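Local coordinates for kinetochore protein Mis16 (Schizosaccharomyces japonicus, PDB 4XYH) that recognises histone H4 and the CENP-A-specific chaperone Scm3, and so probably helps bring CENP-A to centromeres, at residues Phe39-Val44 against Gln408-Ser413; Ile128-Asp133 against Tyr157-Asn162; Asp256-Gln261 against Glu281-Gly286. One frame throughout, in Å; residues are numbered along the deposited sequence.

All three contacts lie in a WD40 beta-propeller. Interaction 1, within one blade, pairs strand 41-48 with strand 406-412, so the two ends of the chain share a sheet. Its main bonds are backbone to backbone; Y41, W410 and S411 are buried, F39 and D42 exposed. Interactions 2 and 3 join neighbouring blades, interaction 2 mainly by side chains, interaction 3 by side chains against backbone. Interaction 2 is mostly aromatic and apolar, with a tyrosine-glutamate bond at its partly exposed end. Interaction 3 is exposed at E281 and Q282, has no direct hydrogen bond between its segments and buries least surface (289 Å², against 333 and 480). Nearest atoms of any two contacts are about 17 Å apart.

Interaction 1: residues Phe39-Val44 against Gln408-Ser413; sequences FLYDLV and QIWSPS
The closing blade of the WD40 propeller is completed here, where L43 and V44 of the N-terminal strand pair with S411 and W410 near the C-terminus. This is the propeller's "velcro" closure. The pairing is antiparallel. S411 N donates to L43 O (2.9 Å), and D42 N donates to S411 O (2.9 Å). D42 and L43 therefore both face S411, which makes a classic beta bulge. Beyond it S413 N donates to L40 O at 2.7 Å. S413 is the N-cap residue of helix 414-417.

The Y41 ring turns its edge to the W410 side chain, with Y41 CE2 3.9 Å from W410 CE3. V44 and W410 share a face of the sheet. W410 CG stands between its own backbone N and carbonyl carbon (chi1 48°). H378 ND1 and W33 NE1 both bond to Y41 OH, at the far end of the ring. On the face opposite V44 and W410, L43 CB packs against S411 CB at 3.9 Å. S411 OG also bonds to W396 O, and D42 OD2 to K414 N. A water bridges the two segments by donating to D42 OD2 at 2.9 Å and to S411 OG at 2.8 Å.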
ATOM      1  N   PHE A  39     -13.239   1.058  24.026  1.00 21.90           N
ATOM      2  CA  PHE A  39     -14.485   0.539  23.458  1.00 25.86           C
ATOM      3  C   PHE A  39     -14.345   0.116  22.000  1.00 27.58           C
ATOM      4  O   PHE A  39     -15.250  -0.509  21.454  1.00 30.07           O
ATOM      5  CB  PHE A  39     -15.611   1.576  23.528  1.00 22.13           C
ATOM      6  CG  PHE A  39     -15.667   2.331  24.819  1.00 26.84           C
ATOM      7  CD1 PHE A  39     -15.490   1.682  26.037  1.00 24.44           C
ATOM      8  CD2 PHE A  39     -15.889   3.700  24.813  1.00 22.14           C
ATOM      9  CE1 PHE A  39     -15.529   2.393  27.218  1.00 23.71           C
ATOM     10  CE2 PHE A  39     -15.940   4.409  25.996  1.00 26.13           C
ATOM     11  CZ  PHE A  39     -15.761   3.758  27.193  1.00 26.34           C
ATOM     12  N   LEU A  40     -13.248   0.483  21.348  1.00 25.33           N
ATOM     13  CA  LEU A  40     -13.158   0.254  19.905  1.00 28.47           C
ATOM     14  C   LEU A  40     -12.041  -0.710  19.502  1.00 24.51           C
ATOM     15  O   LEU A  40     -12.130  -1.359  18.457  1.00 28.39           O
ATOM     16  CB  LEU A  40     -12.975   1.584  19.175  1.00 29.41           C
ATOM     17  CG  LEU A  40     -14.139   2.576  19.236  1.00 28.45           C
ATOM     18  CD1 LEU A  40     -13.744   3.857  18.541  1.00 35.60           C
ATOM     19  CD2 LEU A  40     -15.372   2.010  18.594  1.00 28.89           C
ATOM     20  N   TYR A  41     -11.019  -0.829  20.347  1.00 20.40           N
ATOM     21  CA  TYR A  41      -9.802  -1.540  19.976  1.00 25.64           C
ATOM     22  C   TYR A  41      -9.416  -2.615  20.970  1.00 22.93           C
ATOM     23  O   TYR A  41      -9.635  -2.465  22.167  1.00 30.46           O
ATOM     24  CB  TYR A  41      -8.624  -0.555  19.825  1.00 21.87           C
ATOM     25  CG  TYR A  41      -8.834   0.516  18.771  1.00 25.13           C
ATOM     26  CD1 TYR A  41      -9.495   1.697  19.076  1.00 24.34           C
ATOM     27  CD2 TYR A  41      -8.371   0.344  17.469  1.00 21.21           C
ATOM     28  CE1 TYR A  41      -9.696   2.674  18.120  1.00 24.78           C
ATOM     29  CE2 TYR A  41      -8.563   1.326  16.500  1.00 18.95           C
ATOM     30  CZ  TYR A  41      -9.227   2.490  16.834  1.00 24.91           C
ATOM     31  OH  TYR A  41      -9.432   3.478  15.891  1.00 22.30           O
ATOM     32  N   ASP A  42      -8.820  -3.690  20.467  1.00 22.09           N
ATOM     33  CA  ASP A  42      -8.105  -4.640  21.315  1.00 22.28           C
ATOM     34  C   ASP A  42      -6.627  -4.283  21.455  1.00 24.81           C
ATOM     35  O   ASP A  42      -5.965  -4.730  22.383  1.00 25.42           O
ATOM     36  CB  ASP A  42      -8.235  -6.055  20.765  1.00 26.56           C
ATOM     37  CG  ASP A  42      -9.587  -6.662  21.056  1.00 30.13           C
ATOM     38  OD1 ASP A  42     -10.231  -6.206  22.030  1.00 27.90           O
ATOM     39  OD2 ASP A  42     -10.008  -7.575  20.309  1.00 26.51           O
ATOM     40  N   LEU A  43      -6.118  -3.475  20.528  1.00 23.21           N
ATOM     41  CA  LEU A  43      -4.707  -3.116  20.501  1.00 21.04           C
ATOM     42  C   LEU A  43      -4.482  -1.782  19.787  1.00 27.13           C
ATOM     43  O   LEU A  43      -4.936  -1.595  18.659  1.00 27.07           O
ATOM     44  CB  LEU A  43      -3.890  -4.210  19.804  1.00 25.37           C
ATOM     45  CG  LEU A  43      -2.426  -3.845  19.517  1.00 29.99           C
ATOM     46  CD1 LEU A  43      -1.608  -3.832  20.800  1.00 30.62           C
ATOM     47  CD2 LEU A  43      -1.811  -4.774  18.500  1.00 29.04           C
ATOM     48  N   VAL A  44      -3.809  -0.847  20.450  1.00 29.66           N
ATOM     49  CA  VAL A  44      -3.323   0.358  19.777  1.00 27.98           C
ATOM     50  C   VAL A  44      -1.900   0.679  20.185  1.00 25.37           C
ATOM     51  O   VAL A  44      -1.620   0.897  21.350  1.00 28.53           O
ATOM     52  CB  VAL A  44      -4.165   1.601  20.070  1.00 24.46           C
ATOM     53  CG1 VAL A  44      -3.533   2.793  19.382  1.00 22.07           C
ATOM     54  CG2 VAL A  44      -5.577   1.419  19.583  1.00 26.80           C
ATOM     55  N   GLN A 408       0.856   3.882  13.225  1.00 20.49           N
ATOM     56  CA  GLN A 408      -0.055   3.254  14.171  1.00 22.84           C
ATOM     57  C   GLN A 408      -0.272   1.793  13.827  1.00 22.28           C
ATOM     58  O   GLN A 408      -0.462   1.432  12.662  1.00 21.06           O
ATOM     59  CB  GLN A 408      -1.399   3.987  14.215  1.00 21.65           C
ATOM     60  CG  GLN A 408      -1.470   5.028  15.290  1.00 26.37           C
ATOM     61  CD  GLN A 408      -2.679   5.939  15.166  1.00 29.94           C
ATOM     62  OE1 GLN A 408      -3.584   5.706  14.350  1.00 23.37           O
ATOM     63  NE2 GLN A 408      -2.692   6.999  15.975  1.00 23.22           N
ATOM     64  N   ILE A 409      -0.221   0.966  14.864  1.00 22.04           N
ATOM     65  CA  ILE A 409      -0.492  -0.450  14.774  1.00 19.63           C
ATOM     66  C   ILE A 409      -1.707  -0.743  15.642  1.00 23.91           C
ATOM     67  O   ILE A 409      -1.670  -0.561  16.855  1.00 23.83           O
ATOM     68  CB  ILE A 409       0.725  -1.278  15.215  1.00 23.01           C
ATOM     69  CG1 ILE A 409       1.903  -0.966  14.290  1.00 25.03           C
ATOM     70  CG2 ILE A 409       0.408  -2.779  15.199  1.00 19.45           C
ATOM     71  CD1 ILE A 409       3.171  -1.716  14.622  1.00 26.83           C
ATOM     72  N   TRP A 410      -2.794  -1.177  15.019  1.00 20.72           N
ATOM     73  CA  TRP A 410      -4.048  -1.298  15.737  1.00 20.57           C
ATOM     74  C   TRP A 410      -4.866  -2.523  15.350  1.00 23.60           C
ATOM     75  O   TRP A 410      -4.704  -3.096  14.271  1.00 23.56           O
ATOM     76  CB  TRP A 410      -4.897  -0.042  15.531  1.00 19.54           C
ATOM     77  CG  TRP A 410      -4.994   0.390  14.108  1.00 20.17           C
ATOM     78  CD1 TRP A 410      -4.055   1.097  13.397  1.00 21.76           C
ATOM     79  CD2 TRP A 410      -6.083   0.160  13.215  1.00 21.77           C
ATOM     80  NE1 TRP A 410      -4.503   1.322  12.115  1.00 22.67           N
ATOM     81  CE2 TRP A 410      -5.744   0.757  11.977  1.00 22.99           C
ATOM     82  CE3 TRP A 410      -7.316  -0.491  13.335  1.00 24.97           C
ATOM     83  CZ2 TRP A 410      -6.594   0.717  10.869  1.00 21.44           C
ATOM     84  CZ3 TRP A 410      -8.157  -0.526  12.231  1.00 21.61           C
ATOM     85  CH2 TRP A 410      -7.789   0.072  11.016  1.00 21.06           C
ATOM     86  N   SER A 411      -5.753  -2.910  16.256  1.00 23.29           N
ATOM     87  CA  SER A 411      -6.650  -4.026  16.042  1.00 19.71           C
ATOM     88  C   SER A 411      -8.036  -3.651  16.521  1.00 22.90           C
ATOM     89  O   SER A 411      -8.212  -3.344  17.699  1.00 23.92           O
ATOM     90  CB  SER A 411      -6.157  -5.254  16.786  1.00 23.35           C
ATOM     91  OG  SER A 411      -7.054  -6.325  16.570  1.00 32.01           O
ATOM     92  N   PRO A 412      -9.024  -3.632  15.613  1.00 22.82           N
ATOM     93  CA  PRO A 412     -10.368  -3.305  16.106  1.00 23.88           C
ATOM     94  C   PRO A 412     -10.879  -4.388  17.051  1.00 27.70           C
ATOM     95  O   PRO A 412     -10.472  -5.549  16.962  1.00 23.18           O
ATOM     96  CB  PRO A 412     -11.212  -3.221  14.839  1.00 22.02           C
ATOM     97  CG  PRO A 412     -10.407  -3.915  13.786  1.00 26.11           C
ATOM     98  CD  PRO A 412      -8.978  -3.778  14.151  1.00 20.33           C
ATOM     99  N   SER A 413     -11.740  -3.996  17.979  1.00 28.59           N
ATOM    100  CA  SER A 413     -12.235  -4.922  18.995  1.00 30.99           C
ATOM    101  C   SER A 413     -12.939  -6.150  18.396  1.00 28.53           C
ATOM    102  O   SER A 413     -13.765  -6.029  17.483  1.00 27.65           O
ATOM    103  CB  SER A 413     -13.180  -4.183  19.936  1.00 30.55           C
ATOM    104  OG  SER A 413     -13.889  -5.101  20.734  1.00 39.69           O
TER
HETATM  105  O   HOH W   1     -16.230  -2.760  21.309  1.00 33.97           O
HETATM  106  O   HOH W   2      -8.993  -8.055  17.643  1.00 30.12           O

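Interaction 2: residues Ile128-Asp133 against Tyr157-Asn162; sequences IHHEGD and YIFDLN
Y157 OH donates to E131 OE1 at 2.6 Å. It meets the oxygen on its anti side, a little out of the carboxylate plane. E131 crosses the end of the phenol at about a right angle, and its CB also lies against the hydroxyl. Next to this bond is a cluster of three rings. Y157 points its edge at the face of H130 in a T-shaped pair, with centroids 5.5 Å apart and planes at 69°. H130 and F159 meet rim to rim, with planes only 16° apart. Their closest atoms are H130 CD2 and F159 CZ, at 3.6 Å. The F159 edge also meets a backbone oxygen in its plane, with F159 CE2 3.6 Å from H129 O. Further along, I128 CG2 lies 3.8 Å from F159 CD2, and I128 CD1 presses tightly on L161 CD2.

The second shell holds the histidine. H130 CG lies opposite its own backbone N (chi1 -173°), which brings the ring up against both Y157 and F159. There H130 ND1 donates to G132 O (2.8 Å) in the ring plane, and H130 NE2 bonds to T149 OG1. Two bonds thus fix the rotation of the imidazole. Y157 OH has a further partner in N155 ND2.

Segments 128-130 and 157-160 run antiparallel, their axes 10.0 Å apart at closest approach, and face each other from adjacent propeller blades. Strand 123-130 sits in its sheet between strands 87-97 and 169-170. Strand 156-160 sits between 146-150 and 176-178. F159 also reaches L89 on strand 87-97 and T149 on strand 146-150.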
ATOM      1  N   ILE A 128      19.219   1.176   6.066  1.00 17.67           N
ATOM      2  CA  ILE A 128      20.092   1.011   4.920  1.00 17.70           C
ATOM      3  C   ILE A 128      20.052   2.264   4.070  1.00 17.02           C
ATOM      4  O   ILE A 128      18.972   2.753   3.756  1.00 17.40           O
ATOM      5  CB  ILE A 128      19.683  -0.208   4.071  1.00 18.27           C
ATOM      6  CG1 ILE A 128      19.528  -1.445   4.963  1.00 19.91           C
ATOM      7  CG2 ILE A 128      20.689  -0.418   2.947  1.00 18.84           C
ATOM      8  CD1 ILE A 128      18.521  -2.457   4.458  1.00 19.02           C
ATOM      9  N   HIS A 129      21.222   2.776   3.686  1.00 18.48           N
ATOM     10  CA  HIS A 129      21.281   3.962   2.824  1.00 20.90           C
ATOM     11  C   HIS A 129      20.440   3.777   1.566  1.00 19.42           C
ATOM     12  O   HIS A 129      20.527   2.747   0.885  1.00 19.84           O
ATOM     13  CB  HIS A 129      22.724   4.308   2.443  1.00 15.57           C
ATOM     14  CG  HIS A 129      23.505   4.921   3.567  1.00 23.68           C
ATOM     15  ND1 HIS A 129      24.583   5.754   3.365  1.00 26.42           N
ATOM     16  CD2 HIS A 129      23.349   4.828   4.912  1.00 20.58           C
ATOM     17  CE1 HIS A 129      25.050   6.157   4.536  1.00 23.03           C
ATOM     18  NE2 HIS A 129      24.322   5.604   5.488  1.00 18.26           N
ATOM     19  N   HIS A 130      19.627   4.794   1.293  1.00 18.89           N
ATOM     20  CA  HIS A 130      18.700   4.828   0.170  1.00 22.51           C
ATOM     21  C   HIS A 130      18.796   6.175  -0.561  1.00 19.34           C
ATOM     22  O   HIS A 130      18.888   7.226   0.079  1.00 18.73           O
ATOM     23  CB  HIS A 130      17.269   4.589   0.671  1.00 19.43           C
ATOM     24  CG  HIS A 130      16.260   4.441  -0.426  1.00 18.80           C
ATOM     25  ND1 HIS A 130      15.633   5.530  -1.005  1.00 15.34           N
ATOM     26  CD2 HIS A 130      15.768   3.345  -1.045  1.00 14.49           C
ATOM     27  CE1 HIS A 130      14.799   5.098  -1.935  1.00 20.87           C
ATOM     28  NE2 HIS A 130      14.859   3.778  -1.986  1.00 14.01           N
ATOM     29  N   GLU A 131      18.787   6.136  -1.891  1.00 19.55           N
ATOM     30  CA  GLU A 131      18.841   7.353  -2.719  1.00 21.52           C
ATOM     31  C   GLU A 131      17.471   7.996  -2.928  1.00 20.08           C
ATOM     32  O   GLU A 131      16.611   7.452  -3.616  1.00 17.41           O
ATOM     33  CB  GLU A 131      19.456   7.056  -4.093  1.00 20.70           C
ATOM     34  CG  GLU A 131      20.859   6.497  -4.030  1.00 25.68           C
ATOM     35  CD  GLU A 131      21.597   6.567  -5.369  1.00 34.49           C
ATOM     36  OE1 GLU A 131      20.947   6.628  -6.444  1.00 30.28           O
ATOM     37  OE2 GLU A 131      22.847   6.559  -5.338  1.00 41.57           O
ATOM     38  N   GLY A 132      17.273   9.165  -2.338  1.00 20.25           N
ATOM     39  CA  GLY A 132      16.005   9.847  -2.449  1.00 19.01           C
ATOM     40  C   GLY A 132      15.022   9.260  -1.467  1.00 22.30           C
ATOM     41  O   GLY A 132      15.323   8.256  -0.795  1.00 16.54           O
ATOM     42  N   ASP A 133      13.852   9.896  -1.381  1.00 21.92           N
ATOM     43  CA  ASP A 133      12.757   9.427  -0.542  1.00 20.55           C
ATOM     44  C   ASP A 133      12.417   7.983  -0.886  1.00 21.96           C
ATOM     45  O   ASP A 133      12.453   7.588  -2.054  1.00 18.02           O
ATOM     46  CB  ASP A 133      11.512  10.296  -0.730  1.00 23.46           C
ATOM     47  CG  ASP A 133      11.737  11.764  -0.359  1.00 27.42           C
ATOM     48  OD1 ASP A 133      12.586  12.050   0.505  1.00 27.35           O
ATOM     49  OD2 ASP A 133      11.037  12.638  -0.930  1.00 35.10           O
ATOM     50  N   TYR A 157      15.170   0.390  -7.039  1.00 15.13           N
ATOM     51  CA  TYR A 157      16.345  -0.175  -6.373  1.00 16.38           C
ATOM     52  C   TYR A 157      16.075  -1.573  -5.822  1.00 19.90           C
ATOM     53  O   TYR A 157      14.949  -1.911  -5.443  1.00 20.76           O
ATOM     54  CB  TYR A 157      16.835   0.739  -5.242  1.00 14.47           C
ATOM     55  CG  TYR A 157      17.290   2.105  -5.726  1.00 17.64           C
ATOM     56  CD1 TYR A 157      18.563   2.285  -6.256  1.00 19.91           C
ATOM     57  CD2 TYR A 157      16.442   3.207  -5.667  1.00 17.19           C
ATOM     58  CE1 TYR A 157      18.989   3.523  -6.700  1.00 18.24           C
ATOM     59  CE2 TYR A 157      16.857   4.465  -6.121  1.00 18.87           C
ATOM     60  CZ  TYR A 157      18.130   4.606  -6.632  1.00 20.71           C
ATOM     61  OH  TYR A 157      18.550   5.823  -7.082  1.00 20.83           O
ATOM     62  N   ILE A 158      17.121  -2.388  -5.785  1.00 15.81           N
ATOM     63  CA  ILE A 158      17.028  -3.700  -5.179  1.00 18.43           C
ATOM     64  C   ILE A 158      18.017  -3.837  -4.029  1.00 20.13           C
ATOM     65  O   ILE A 158      19.180  -3.436  -4.145  1.00 19.88           O
ATOM     66  CB  ILE A 158      17.285  -4.800  -6.196  1.00 14.52           C
ATOM     67  CG1 ILE A 158      16.340  -4.625  -7.395  1.00 17.78           C
ATOM     68  CG2 ILE A 158      17.099  -6.150  -5.531  1.00 14.47           C
ATOM     69  CD1 ILE A 158      14.860  -4.918  -7.098  1.00 12.73           C
ATOM     70  N   PHE A 159      17.539  -4.397  -2.924  1.00 17.61           N
ATOM     71  CA  PHE A 159      18.357  -4.638  -1.740  1.00 19.15           C
ATOM     72  C   PHE A 159      18.280  -6.114  -1.389  1.00 20.03           C
ATOM     73  O   PHE A 159      17.198  -6.694  -1.423  1.00 20.96           O
ATOM     74  CB  PHE A 159      17.871  -3.806  -0.548  1.00 14.37           C
ATOM     75  CG  PHE A 159      17.895  -2.316  -0.775  1.00 18.46           C
ATOM     76  CD1 PHE A 159      16.911  -1.697  -1.541  1.00 16.57           C
ATOM     77  CD2 PHE A 159      18.880  -1.521  -0.189  1.00 17.10           C
ATOM     78  CE1 PHE A 159      16.920  -0.319  -1.728  1.00 16.04           C
ATOM     79  CE2 PHE A 159      18.890  -0.145  -0.378  1.00 15.54           C
ATOM     80  CZ  PHE A 159      17.902   0.454  -1.147  1.00 16.35           C
ATOM     81  N   ASP A 160      19.414  -6.731  -1.066  1.00 20.18           N
ATOM     82  CA  ASP A 160      19.423  -8.112  -0.579  1.00 20.00           C
ATOM     83  C   ASP A 160      19.820  -8.135   0.906  1.00 22.30           C
ATOM     84  O   ASP A 160      21.004  -7.996   1.218  1.00 20.53           O
ATOM     85  CB  ASP A 160      20.393  -8.956  -1.420  1.00 20.72           C
ATOM     86  CG  ASP A 160      20.399 -10.426  -1.025  1.00 21.87           C
ATOM     87  OD1 ASP A 160      19.767 -10.820  -0.012  1.00 21.78           O
ATOM     88  OD2 ASP A 160      21.045 -11.209  -1.743  1.00 29.66           O
ATOM     89  N   LEU A 161      18.843  -8.295   1.804  1.00 19.41           N
ATOM     90  CA  LEU A 161      19.087  -8.137   3.242  1.00 18.32           C
ATOM     91  C   LEU A 161      20.029  -9.214   3.781  1.00 24.32           C
ATOM     92  O   LEU A 161      20.676  -9.047   4.814  1.00 21.55           O
ATOM     93  CB  LEU A 161      17.767  -8.152   4.025  1.00 16.87           C
ATOM     94  CG  LEU A 161      16.767  -7.025   3.687  1.00 21.17           C
ATOM     95  CD1 LEU A 161      15.538  -6.985   4.621  1.00 18.56           C
ATOM     96  CD2 LEU A 161      17.461  -5.691   3.646  1.00 11.59           C
ATOM     97  N   ASN A 162      20.113 -10.313   3.052  1.00 24.34           N
ATOM     98  CA  ASN A 162      20.960 -11.424   3.432  1.00 27.65           C
ATOM     99  C   ASN A 162      22.461 -11.131   3.391  1.00 24.27           C
ATOM    100  O   ASN A 162      23.257 -11.895   3.925  1.00 30.54           O
ATOM    101  CB  ASN A 162      20.644 -12.628   2.529  1.00 24.05           C
ATOM    102  CG  ASN A 162      21.342 -13.876   2.986  1.00 28.73           C
ATOM    103  OD1 ASN A 162      21.247 -14.259   4.154  1.00 28.43           O
ATOM    104  ND2 ASN A 162      22.067 -14.515   2.073  1.00 27.44           N
TER

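Interaction 3: residues Asp256-Gln261 against Glu281-Gly286; sequences DDCTLQ and EQPVNG
D256 OD1, which rests against P283, is gripped by N239 ND2 and has a water 2.7 Å away. The water is also 3.0 Å from N285 OD1. The other end of that amide, N285 ND2, bonds to V328 O. The site lies between two blades of the WD40 propeller. The turn ahead of strand 259-264 meets the start of strand 284-289, the first strand of the next blade.

P283 CB is 3.3 Å from D256 OD1, and the two side chains pass at a slant. N239 ND2 also bonds to V284 O, which links the aspartate to the next blade's backbone. C258 supplies the other half of the contact. Its SG lies beside its own backbone N (chi1 -58°) and reaches the chain of 281-283, 3.5 Å from Q282 C and 3.6 Å from E281 O.

D257 shapes the turn. Its OD1 accepts from T259 N (2.8 Å), forming an Asx turn, and from T259 OG1 (2.7 Å). Its OD2 bonds to H234 ND1, consistent with the Asp-His-Ser/Thr network of WD40 repeats. V284 CG2 lies 3.8 Å from C258 O.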
ATOM      1  N   ASP A 256      -4.072   8.779 -12.868  1.00 18.24           N
ATOM      2  CA  ASP A 256      -4.746  10.074 -12.857  1.00 17.99           C
ATOM      3  C   ASP A 256      -5.624  10.283 -14.115  1.00 20.84           C
ATOM      4  O   ASP A 256      -6.533  11.120 -14.116  1.00 23.34           O
ATOM      5  CB  ASP A 256      -3.721  11.213 -12.746  1.00 19.14           C
ATOM      6  CG  ASP A 256      -3.496  11.684 -11.296  1.00 25.34           C
ATOM      7  OD1 ASP A 256      -3.819  10.936 -10.348  1.00 24.33           O
ATOM      8  OD2 ASP A 256      -2.976  12.809 -11.101  1.00 28.93           O
ATOM      9  N   ASP A 257      -5.378   9.513 -15.172  1.00 17.07           N
ATOM     10  CA  ASP A 257      -6.144   9.678 -16.403  1.00 17.66           C
ATOM     11  C   ASP A 257      -7.514   9.003 -16.322  1.00 21.25           C
ATOM     12  O   ASP A 257      -8.221   8.899 -17.340  1.00 18.77           O
ATOM     13  CB  ASP A 257      -5.344   9.162 -17.615  1.00 16.70           C
ATOM     14  CG  ASP A 257      -5.259   7.632 -17.700  1.00 18.05           C
ATOM     15  OD1 ASP A 257      -5.962   6.898 -16.957  1.00 16.68           O
ATOM     16  OD2 ASP A 257      -4.466   7.160 -18.554  1.00 20.21           O
ATOM     17  N   CYS A 258      -7.847   8.521 -15.118  1.00 19.39           N
ATOM     18  CA  CYS A 258      -9.154   7.919 -14.776  1.00 20.32           C
ATOM     19  C   CYS A 258      -9.378   6.488 -15.247  1.00 18.94           C
ATOM     20  O   CYS A 258     -10.459   5.952 -15.023  1.00 21.25           O
ATOM     21  CB  CYS A 258     -10.311   8.782 -15.310  1.00 21.77           C
ATOM     22  SG  CYS A 258     -10.250  10.447 -14.683  1.00 25.21           S
ATOM     23  N   THR A 259      -8.391   5.861 -15.888  1.00 16.69           N
ATOM     24  CA  THR A 259      -8.622   4.504 -16.398  1.00 20.35           C
ATOM     25  C   THR A 259      -8.118   3.378 -15.494  1.00 23.23           C
ATOM     26  O   THR A 259      -7.212   3.560 -14.665  1.00 20.36           O
ATOM     27  CB  THR A 259      -7.991   4.298 -17.787  1.00 18.86           C
ATOM     28  OG1 THR A 259      -6.558   4.365 -17.697  1.00 15.67           O
ATOM     29  CG2 THR A 259      -8.507   5.348 -18.768  1.00 21.19           C
ATOM     30  N   LEU A 260      -8.741   2.217 -15.675  1.00 20.64           N
ATOM     31  CA  LEU A 260      -8.344   0.969 -15.055  1.00 16.89           C
ATOM     32  C   LEU A 260      -7.953   0.071 -16.196  1.00 21.00           C
ATOM     33  O   LEU A 260      -8.756  -0.139 -17.103  1.00 21.44           O
ATOM     34  CB  LEU A 260      -9.497   0.357 -14.260  1.00 17.51           C
ATOM     35  CG  LEU A 260      -9.368  -1.115 -13.863  1.00 20.66           C
ATOM     36  CD1 LEU A 260      -8.272  -1.294 -12.797  1.00 16.03           C
ATOM     37  CD2 LEU A 260     -10.716  -1.666 -13.356  1.00 19.17           C
ATOM     38  N   GLN A 261      -6.732  -0.447 -16.199  1.00 19.58           N
ATOM     39  CA  GLN A 261      -6.305  -1.237 -17.353  1.00 19.95           C
ATOM     40  C   GLN A 261      -5.754  -2.590 -16.933  1.00 21.36           C
ATOM     41  O   GLN A 261      -5.241  -2.758 -15.828  1.00 21.41           O
ATOM     42  CB  GLN A 261      -5.278  -0.469 -18.201  1.00 17.74           C
ATOM     43  CG  GLN A 261      -5.721   0.950 -18.601  1.00 22.38           C
ATOM     44  CD  GLN A 261      -4.861   1.553 -19.693  1.00 21.79           C
ATOM     45  OE1 GLN A 261      -4.263   0.836 -20.481  1.00 23.92           O
ATOM     46  NE2 GLN A 261      -4.796   2.878 -19.742  1.00 18.49           N
ATOM     47  N   GLU A 281     -14.719   9.221 -12.702  1.00 24.42           N
ATOM     48  CA  GLU A 281     -14.680  10.489 -13.422  1.00 31.41           C
ATOM     49  C   GLU A 281     -13.459  11.297 -12.993  1.00 32.93           C
ATOM     50  O   GLU A 281     -13.120  12.295 -13.627  1.00 27.85           O
ATOM     51  CB  GLU A 281     -15.958  11.308 -13.195  1.00 24.32           C
ATOM     52  CG  GLU A 281     -17.221  10.677 -13.766  1.00 28.70           C
ATOM     53  CD  GLU A 281     -17.095  10.336 -15.239  1.00 38.43           C
ATOM     54  OE1 GLU A 281     -16.594  11.191 -16.008  1.00 45.15           O
ATOM     55  OE2 GLU A 281     -17.486   9.203 -15.627  1.00 41.17           O
ATOM     56  N   GLN A 282     -12.808  10.852 -11.917  1.00 21.59           N
ATOM     57  CA  GLN A 282     -11.672  11.554 -11.336  1.00 21.76           C
ATOM     58  C   GLN A 282     -10.513  10.571 -11.167  1.00 23.25           C
ATOM     59  O   GLN A 282     -10.720   9.369 -11.286  1.00 21.62           O
ATOM     60  CB  GLN A 282     -12.063  12.183  -9.995  1.00 26.36           C
ATOM     61  CG  GLN A 282     -13.265  13.130 -10.071  1.00 28.50           C
ATOM     62  CD  GLN A 282     -13.488  13.880  -8.769  1.00 31.73           C
ATOM     63  OE1 GLN A 282     -12.532  14.265  -8.091  1.00 36.86           O
ATOM     64  NE2 GLN A 282     -14.750  14.081  -8.408  1.00 33.12           N
ATOM     65  N   PRO A 283      -9.286  11.075 -10.917  1.00 24.11           N
ATOM     66  CA  PRO A 283      -8.110  10.213 -10.739  1.00 21.14           C
ATOM     67  C   PRO A 283      -8.325   8.960  -9.884  1.00 20.44           C
ATOM     68  O   PRO A 283      -9.003   8.985  -8.849  1.00 20.62           O
ATOM     69  CB  PRO A 283      -7.112  11.159 -10.074  1.00 19.67           C
ATOM     70  CG  PRO A 283      -7.388  12.448 -10.776  1.00 18.07           C
ATOM     71  CD  PRO A 283      -8.891  12.497 -10.960  1.00 19.10           C
ATOM     72  N   VAL A 284      -7.759   7.856 -10.353  1.00 17.07           N
ATOM     73  CA  VAL A 284      -7.808   6.603  -9.617  1.00 22.67           C
ATOM     74  C   VAL A 284      -6.476   6.371  -8.917  1.00 21.32           C
ATOM     75  O   VAL A 284      -5.444   6.256  -9.583  1.00 17.34           O
ATOM     76  CB  VAL A 284      -8.122   5.422 -10.544  1.00 20.14           C
ATOM     77  CG1 VAL A 284      -8.444   4.191  -9.720  1.00 17.54           C
ATOM     78  CG2 VAL A 284      -9.299   5.774 -11.445  1.00 20.01           C
ATOM     79  N   ASN A 285      -6.511   6.303  -7.584  1.00 18.56           N
ATOM     80  CA  ASN A 285      -5.295   6.290  -6.765  1.00 19.89           C
ATOM     81  C   ASN A 285      -4.766   4.922  -6.376  1.00 20.68           C
ATOM     82  O   ASN A 285      -3.569   4.774  -6.154  1.00 23.30           O
ATOM     83  CB  ASN A 285      -5.518   7.100  -5.484  1.00 19.15           C
ATOM     84  CG  ASN A 285      -5.751   8.566  -5.768  1.00 21.73           C
ATOM     85  OD1 ASN A 285      -5.153   9.125  -6.687  1.00 21.53           O
ATOM     86  ND2 ASN A 285      -6.637   9.191  -5.004  1.00 17.94           N
ATOM     87  N   GLY A 286      -5.644   3.932  -6.261  1.00 22.06           N
ATOM     88  CA  GLY A 286      -5.208   2.608  -5.851  1.00 14.98           C
ATOM     89  C   GLY A 286      -6.026   1.509  -6.493  1.00 20.16           C
ATOM     90  O   GLY A 286      -7.164   1.733  -6.941  1.00 19.24           O
TER
HETATM   91  O   HOH W   3      -4.127  11.745  -7.753  1.00 27.67           O